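Local structure of dehydrogenase (Sinorhizobium meliloti, 3UOE) at residues Met142-Ala147 with Pro192-Leu197; Ile156-Ser161 with Asn180-Gly185. The protein probably acts as an oxidoreductase of the LDH2/MDH2 family, a family that includes malate and L-lactate dehydrogenases. All coordinates share one frame; numbering follows the deposited sequence.

Interaction 1. Residues Met142-Ala147 with Pro192-Leu197; sequences MLAYYA and PFVLDL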
HETATM    1  N   MSE A 142       5.850  15.404   5.283  1.00  5.25           N
HETATM    2  CA  MSE A 142       5.000  14.375   5.868  1.00  6.70           C
HETATM    3  C   MSE A 142       3.741  14.139   5.055  1.00  7.70           C
HETATM    4  O   MSE A 142       2.884  15.013   4.979  1.00  8.73           O
HETATM    5  CB  MSE A 142       4.615  14.784   7.290  1.00  8.81           C
HETATM    6  CG  MSE A 142       3.546  13.907   7.937  1.00 10.14           C
HETATM    7 SE   MSE A 142       3.016  14.579   9.718  1.00 26.03          SE
HETATM    8  CE  MSE A 142       1.976  16.138   9.179  1.00  8.41           C
ATOM      9  N   LEU A 143       3.611  12.953   4.471  1.00  5.78           N
ATOM     10  CA  LEU A 143       2.506  12.695   3.550  1.00  6.34           C
ATOM     11  C   LEU A 143       1.124  12.696   4.216  1.00  7.85           C
ATOM     12  O   LEU A 143       0.115  12.883   3.544  1.00  6.22           O
ATOM     13  CB  LEU A 143       2.731  11.394   2.777  1.00  6.25           C
ATOM     14  CG  LEU A 143       4.025  11.299   1.956  1.00  6.91           C
ATOM     15  CD1 LEU A 143       3.966  10.122   0.978  1.00  7.23           C
ATOM     16  CD2 LEU A 143       4.298  12.602   1.210  1.00  5.64           C
ATOM     17  N   ALA A 144       1.080  12.493   5.532  1.00  7.11           N
ATOM     18  CA  ALA A 144      -0.190  12.500   6.255  1.00  7.20           C
ATOM     19  C   ALA A 144      -0.925  13.825   6.039  1.00  8.65           C
ATOM     20  O   ALA A 144      -2.161  13.870   6.024  1.00  9.53           O
ATOM     21  CB  ALA A 144       0.033  12.236   7.761  1.00  7.30           C
ATOM     22  N   TYR A 145      -0.157  14.899   5.862  1.00  8.39           N
ATOM     23  CA  TYR A 145      -0.723  16.231   5.679  1.00  7.22           C
ATOM     24  C   TYR A 145      -1.699  16.242   4.494  1.00  8.79           C
ATOM     25  O   TYR A 145      -2.805  16.775   4.592  1.00  8.07           O
ATOM     26  CB  TYR A 145       0.396  17.256   5.458  1.00  7.19           C
ATOM     27  CG  TYR A 145      -0.079  18.699   5.444  1.00  7.99           C
ATOM     28  CD1 TYR A 145      -0.619  19.264   4.292  1.00  8.68           C
ATOM     29  CD2 TYR A 145       0.011  19.490   6.582  1.00  7.60           C
ATOM     30  CE1 TYR A 145      -1.067  20.581   4.274  1.00  9.49           C
ATOM     31  CE2 TYR A 145      -0.429  20.807   6.579  1.00  9.55           C
ATOM     32  CZ  TYR A 145      -0.968  21.348   5.423  1.00 12.11           C
ATOM     33  OH  TYR A 145      -1.402  22.656   5.417  1.00 14.88           O
ATOM     34  N   TYR A 146      -1.269  15.648   3.384  1.00  7.08           N
ATOM     35  CA  TYR A 146      -2.059  15.602   2.161  1.00  6.77           C
ATOM     36  C   TYR A 146      -3.201  14.597   2.291  1.00  7.68           C
ATOM     37  O   TYR A 146      -4.340  14.912   1.948  1.00  9.05           O
ATOM     38  CB  TYR A 146      -1.166  15.275   0.958  1.00  6.33           C
ATOM     39  CG  TYR A 146       0.124  16.072   0.962  1.00  7.29           C
ATOM     40  CD1 TYR A 146       0.120  17.451   0.719  1.00  7.99           C
ATOM     41  CD2 TYR A 146       1.339  15.457   1.239  1.00  6.27           C
ATOM     42  CE1 TYR A 146       1.303  18.198   0.743  1.00  6.56           C
ATOM     43  CE2 TYR A 146       2.524  16.182   1.257  1.00  7.00           C
ATOM     44  CZ  TYR A 146       2.503  17.551   1.011  1.00  8.26           C
ATOM     45  OH  TYR A 146       3.685  18.259   1.029  1.00  7.30           O
ATOM     46  N   ALA A 147      -2.906  13.402   2.800  1.00  7.07           N
ATOM     47  CA  ALA A 147      -3.950  12.400   3.045  1.00  9.43           C
ATOM     48  C   ALA A 147      -5.068  12.980   3.908  1.00  9.16           C
ATOM     49  O   ALA A 147      -6.251  12.751   3.659  1.00  9.42           O
ATOM     50  CB  ALA A 147      -3.363  11.144   3.705  1.00  6.88           C
ATOM     51  N   PRO A 192     -10.844  11.921  10.702  1.00 17.01           N
ATOM     52  CA  PRO A 192     -10.621  11.004   9.582  1.00 13.92           C
ATOM     53  C   PRO A 192      -9.620   9.901   9.907  1.00 10.82           C
ATOM     54  O   PRO A 192      -8.702  10.096  10.702  1.00 10.03           O
ATOM     55  CB  PRO A 192     -10.047  11.911   8.478  1.00 11.37           C
ATOM     56  CG  PRO A 192      -9.932  13.288   9.063  1.00 15.12           C
ATOM     57  CD  PRO A 192     -10.120  13.193  10.538  1.00 17.16           C
ATOM     58  N   PHE A 193      -9.807   8.746   9.279  1.00  9.28           N
ATOM     59  CA  PHE A 193      -8.787   7.715   9.258  1.00  9.07           C
ATOM     60  C   PHE A 193      -7.581   8.260   8.481  1.00  8.46           C
ATOM     61  O   PHE A 193      -7.716   8.699   7.339  1.00  7.86           O
ATOM     62  CB  PHE A 193      -9.332   6.460   8.579  1.00  7.65           C
ATOM     63  CG  PHE A 193      -8.277   5.431   8.261  1.00  7.60           C
ATOM     64  CD1 PHE A 193      -7.557   5.497   7.068  1.00  7.25           C
ATOM     65  CD2 PHE A 193      -8.008   4.395   9.150  1.00  6.91           C
ATOM     66  CE1 PHE A 193      -6.580   4.545   6.767  1.00  8.06           C
ATOM     67  CE2 PHE A 193      -7.038   3.429   8.859  1.00  7.94           C
ATOM     68  CZ  PHE A 193      -6.318   3.506   7.666  1.00  7.55           C
ATOM     69  N   VAL A 194      -6.413   8.260   9.110  1.00  7.00           N
ATOM     70  CA  VAL A 194      -5.216   8.800   8.466  1.00  8.89           C
ATOM     71  C   VAL A 194      -4.002   7.900   8.689  1.00  9.20           C
ATOM     72  O   VAL A 194      -3.404   7.904   9.762  1.00  8.19           O
ATOM     73  CB  VAL A 194      -4.880  10.250   8.938  1.00  9.51           C
ATOM     74  CG1 VAL A 194      -3.605  10.746   8.268  1.00  8.42           C
ATOM     75  CG2 VAL A 194      -6.041  11.201   8.645  1.00  9.14           C
ATOM     76  N   LEU A 195      -3.649   7.135   7.657  1.00  7.97           N
ATOM     77  CA  LEU A 195      -2.503   6.238   7.702  1.00  8.23           C
ATOM     78  C   LEU A 195      -1.335   6.855   6.950  1.00  9.63           C
ATOM     79  O   LEU A 195      -1.509   7.347   5.838  1.00  9.47           O
ATOM     80  CB  LEU A 195      -2.858   4.901   7.058  1.00  8.63           C
ATOM     81  CG  LEU A 195      -1.755   3.841   7.010  1.00  9.51           C
ATOM     82  CD1 LEU A 195      -1.432   3.320   8.412  1.00  7.63           C
ATOM     83  CD2 LEU A 195      -2.155   2.698   6.082  1.00  7.90           C
ATOM     84  N   ASP A 196      -0.152   6.822   7.561  1.00  9.71           N
ATOM     85  CA  ASP A 196       1.079   7.329   6.950  1.00 11.12           C
ATOM     86  C   ASP A 196       2.238   6.462   7.425  1.00 12.89           C
ATOM     87  O   ASP A 196       2.544   6.424   8.608  1.00 12.79           O
ATOM     88  CB  ASP A 196       1.318   8.787   7.356  1.00 11.04           C
ATOM     89  CG  ASP A 196       2.529   9.407   6.664  1.00 12.35           C
ATOM     90  OD1 ASP A 196       3.121   8.767   5.763  1.00 12.31           O
ATOM     91  OD2 ASP A 196       2.885  10.552   7.021  1.00 12.01           O
ATOM     92  N   LEU A 197       2.880   5.749   6.515  1.00 15.51           N
ATOM     93  CA  LEU A 197       3.958   4.872   6.938  1.00 16.06           C
ATOM     94  C   LEU A 197       5.065   4.741   5.909  1.00 15.18           C
ATOM     95  O   LEU A 197       4.815   4.582   4.715  1.00 13.82           O
ATOM     96  CB  LEU A 197       3.395   3.501   7.268  1.00 15.95           C
ATOM     97  CG  LEU A 197       2.759   2.825   6.066  1.00 14.78           C
ATOM     98  CD1 LEU A 197       3.641   1.689   5.602  1.00 13.82           C
ATOM     99  CD2 LEU A 197       1.396   2.311   6.458  1.00 15.10           C
TER
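The carboxylate of D196 turns one face to the start of helix 144-152. Above that face sits the backbone N of A144, 3.0 Å from D196 OD2, in a weak hydrogen bond, bent to 135° at the hydrogen, that reaches OD2 from over the face. L143 CB lies over the same face, 4.0 Å from D196 OD1. Ahead of OD2, CG of the selenomethionine M142 closes in to 3.5 Å, the two side chains running at a slant to one another. With CG anti to the backbone N (chi1 -176°), D196 carries its carboxylate off the strand to the first turn of the helix.

Here the helix covers one face of the central mixed sheet at strand 193-197, an outermost strand of that sheet within the chain. V194 and D196 project to the helix from alternate positions, and the A144 methyl fits between them, with CB 4.0 Å from V194 CG1 and 3.7 Å from D196 CB. F193, L195 and L197 alternate with them and pack on L258, G251 and K248 of the second subunit. Behind the contact, L143 and A147 rest on A183 of the adjacent strand, while Y146 OH bonds to M140 O and its ring packs against helix 109-127.

Interaction 2. Residues Ile156-Ser161 with Asn180-Gly185; sequences IGIVMS and NPVAIG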
ATOM      1  N   ILE A 156     -11.266  10.213  -0.465  1.00 10.37           N
ATOM      2  CA  ILE A 156     -10.229   9.225  -0.187  1.00  7.98           C
ATOM      3  C   ILE A 156      -8.959   9.678  -0.890  1.00  8.01           C
ATOM      4  O   ILE A 156      -8.974   9.941  -2.096  1.00  8.10           O
ATOM      5  CB  ILE A 156     -10.609   7.836  -0.730  1.00  8.33           C
ATOM      6  CG1 ILE A 156     -11.690   7.193   0.145  1.00  7.84           C
ATOM      7  CG2 ILE A 156      -9.371   6.954  -0.847  1.00  7.52           C
ATOM      8  CD1 ILE A 156     -12.556   6.146  -0.605  1.00  7.97           C
ATOM      9  N   GLY A 157      -7.872   9.788  -0.132  1.00  6.94           N
ATOM     10  CA  GLY A 157      -6.606  10.249  -0.672  1.00  6.34           C
ATOM     11  C   GLY A 157      -5.496   9.241  -0.437  1.00  8.01           C
ATOM     12  O   GLY A 157      -5.277   8.798   0.694  1.00  8.46           O
ATOM     13  N   ILE A 158      -4.805   8.871  -1.511  1.00  6.72           N
ATOM     14  CA  ILE A 158      -3.692   7.941  -1.440  1.00  6.12           C
ATOM     15  C   ILE A 158      -2.457   8.634  -1.989  1.00  8.23           C
ATOM     16  O   ILE A 158      -2.478   9.167  -3.107  1.00  9.56           O
ATOM     17  CB  ILE A 158      -3.997   6.666  -2.239  1.00  9.07           C
ATOM     18  CG1 ILE A 158      -5.282   6.032  -1.698  1.00  6.74           C
ATOM     19  CG2 ILE A 158      -2.814   5.682  -2.205  1.00  7.57           C
ATOM     20  CD1 ILE A 158      -5.685   4.773  -2.402  1.00 12.63           C
ATOM     21  N   VAL A 159      -1.392   8.657  -1.188  1.00  6.73           N
ATOM     22  CA  VAL A 159      -0.218   9.448  -1.518  1.00  6.26           C
ATOM     23  C   VAL A 159       1.052   8.625  -1.399  1.00  7.18           C
ATOM     24  O   VAL A 159       1.202   7.837  -0.461  1.00  7.30           O
ATOM     25  CB  VAL A 159      -0.102  10.671  -0.611  1.00  7.92           C
ATOM     26  CG1 VAL A 159       0.720  11.755  -1.297  1.00  9.02           C
ATOM     27  CG2 VAL A 159      -1.481  11.188  -0.251  1.00  7.02           C
HETATM   28  N   MSE A 160       1.953   8.806  -2.362  1.00  6.04           N
HETATM   29  CA  MSE A 160       3.244   8.119  -2.382  1.00  6.88           C
HETATM   30  C   MSE A 160       4.330   9.078  -2.827  1.00  7.59           C
HETATM   31  O   MSE A 160       4.081  10.008  -3.598  1.00  6.53           O
HETATM   32  CB  MSE A 160       3.232   6.944  -3.359  1.00  7.68           C
HETATM   33  CG  MSE A 160       2.607   5.682  -2.824  1.00  9.56           C
HETATM   34 SE   MSE A 160       2.035   4.504  -4.291  1.00 23.75          SE
HETATM   35  CE  MSE A 160       3.639   4.533  -5.392  1.00 19.06           C
ATOM     36  N   SER A 161       5.543   8.835  -2.350  1.00  6.52           N
ATOM     37  CA  SER A 161       6.687   9.634  -2.744  1.00  5.85           C
ATOM     38  C   SER A 161       7.900   8.735  -2.613  1.00  8.06           C
ATOM     39  O   SER A 161       7.959   7.891  -1.711  1.00  7.66           O
ATOM     40  CB  SER A 161       6.825  10.850  -1.822  1.00  8.01           C
ATOM     41  OG  SER A 161       7.775  11.790  -2.311  1.00  9.33           O
ATOM     42  N   ASN A 180      10.269   5.499   0.622  1.00  7.13           N
ATOM     43  CA  ASN A 180       8.968   5.190  -0.002  1.00  6.50           C
ATOM     44  C   ASN A 180       7.762   5.065   0.913  1.00  8.23           C
ATOM     45  O   ASN A 180       7.200   3.977   1.070  1.00  8.18           O
ATOM     46  CB  ASN A 180       9.070   3.936  -0.871  1.00  6.02           C
ATOM     47  CG  ASN A 180      10.117   4.073  -1.950  1.00  6.42           C
ATOM     48  OD1 ASN A 180      10.757   5.124  -2.072  1.00  5.85           O
ATOM     49  ND2 ASN A 180      10.302   3.018  -2.743  1.00  6.12           N
ATOM     50  N   PRO A 181       7.342   6.192   1.494  1.00  7.41           N
ATOM     51  CA  PRO A 181       6.134   6.219   2.314  1.00  7.03           C
ATOM     52  C   PRO A 181       4.884   6.142   1.440  1.00  9.81           C
ATOM     53  O   PRO A 181       4.879   6.589   0.278  1.00  6.00           O
ATOM     54  CB  PRO A 181       6.182   7.600   2.983  1.00  7.15           C
ATOM     55  CG  PRO A 181       7.322   8.347   2.358  1.00  7.69           C
ATOM     56  CD  PRO A 181       7.890   7.531   1.240  1.00  6.54           C
ATOM     57  N   VAL A 182       3.828   5.570   2.009  1.00  9.38           N
ATOM     58  CA  VAL A 182       2.500   5.709   1.452  1.00  7.75           C
ATOM     59  C   VAL A 182       1.564   6.213   2.544  1.00  8.63           C
ATOM     60  O   VAL A 182       1.633   5.767   3.684  1.00  9.37           O
ATOM     61  CB  VAL A 182       1.978   4.387   0.894  1.00  8.12           C
ATOM     62  CG1 VAL A 182       2.027   3.303   1.964  1.00  9.57           C
ATOM     63  CG2 VAL A 182       0.561   4.572   0.372  1.00  7.73           C
ATOM     64  N   ALA A 183       0.704   7.163   2.197  1.00  8.91           N
ATOM     65  CA  ALA A 183      -0.302   7.653   3.131  1.00  6.94           C
ATOM     66  C   ALA A 183      -1.716   7.434   2.583  1.00  7.64           C
ATOM     67  O   ALA A 183      -1.963   7.589   1.382  1.00  6.90           O
ATOM     68  CB  ALA A 183      -0.063   9.118   3.452  1.00  6.38           C
ATOM     69  N   ILE A 184      -2.640   7.069   3.463  1.00  7.32           N
ATOM     70  CA  ILE A 184      -4.026   6.851   3.064  1.00  7.14           C
ATOM     71  C   ILE A 184      -5.001   7.605   3.970  1.00  7.02           C
ATOM     72  O   ILE A 184      -5.054   7.374   5.176  1.00  6.61           O
ATOM     73  CB  ILE A 184      -4.382   5.350   3.032  1.00  6.55           C
ATOM     74  CG1 ILE A 184      -3.443   4.597   2.086  1.00  8.47           C
ATOM     75  CG2 ILE A 184      -5.831   5.147   2.603  1.00  6.36           C
ATOM     76  CD1 ILE A 184      -3.679   3.091   2.046  1.00  8.09           C
ATOM     77  N   GLY A 185      -5.762   8.522   3.382  1.00  6.89           N
ATOM     78  CA  GLY A 185      -6.765   9.268   4.123  1.00  6.57           C
ATOM     79  C   GLY A 185      -8.170   8.822   3.756  1.00  7.55           C
ATOM     80  O   GLY A 185      -8.518   8.724   2.578  1.00  6.93           O
TER
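V159 and A183 face each other as an antiparallel hydrogen-bonded pair: V159 N donates to A183 O and A183 N to V159 O, both at 2.8 Å. Two residues earlier on 156-161 and two later on 180-185, G157 and G185 repeat the pattern, and the bond from G185 N to G157 O is the shortest of the four at 2.7 Å and nearly straight, with 171° at the hydrogen. I158 and I184 form the non-hydrogen-bonded pair between these rungs, and M160 with V182 a second one beyond V159 and A183; in both, CA-H groups lean on carbonyls across the gap, and V182 CA comes to 3.1 Å from V159 O. V182 CG2, which chi1 sets anti to the backbone N and beside its own carbonyl carbon, comes to 3.4 Å from the same V159 O. CG2 also meets CG of the selenomethionine M160 at 4.0 Å, before the rest of that side chain leads off toward helix 246-264.

The result is a regular antiparallel ladder of two neighbouring interior strands in the seven-stranded mixed sheet, the N-to-C directions of the short strand segments 169° apart. V159 and A183 share one face, touching CB to CB at 4.3 Å; I158, M160, V182 and I184 line the other. At the S161 end of the ladder, P181 CD presses to within 3.0 Å of S161 O.

Further out, strand 285-291 bonds to the far edge of 156-161 through I156, I158 and M160. The S161 hydroxyl is hydrogen-bonded to D286, and N180 ND2 to G253 O and E257, which tie the entry of strand 182-186 to helix 246-264. From the second subunit, L259 packs on I156 and A255 on I184.

In the fold
From the N terminus, the chain enters helix 144-152 and after a brief link continues as strand 156-161. Then 18 residues without helix or strand separate 156-161 from 180-185, whose later part is strand 182-186, and interaction 2 closes that loop. A short connection leads to strand 193-197, which meets the beginning of the helix in interaction 1; the larger loop so closed, 44 residues long, encloses the smaller one. The two contacts share the sheet: strands 182-186 and 193-197 are antiparallel neighbours, with probable hydrogen bonds from I184 N to L195 O (2.6 Å) and from V182 N to L197 O (3.0 Å). Together they join helix, sheet and subunit interface.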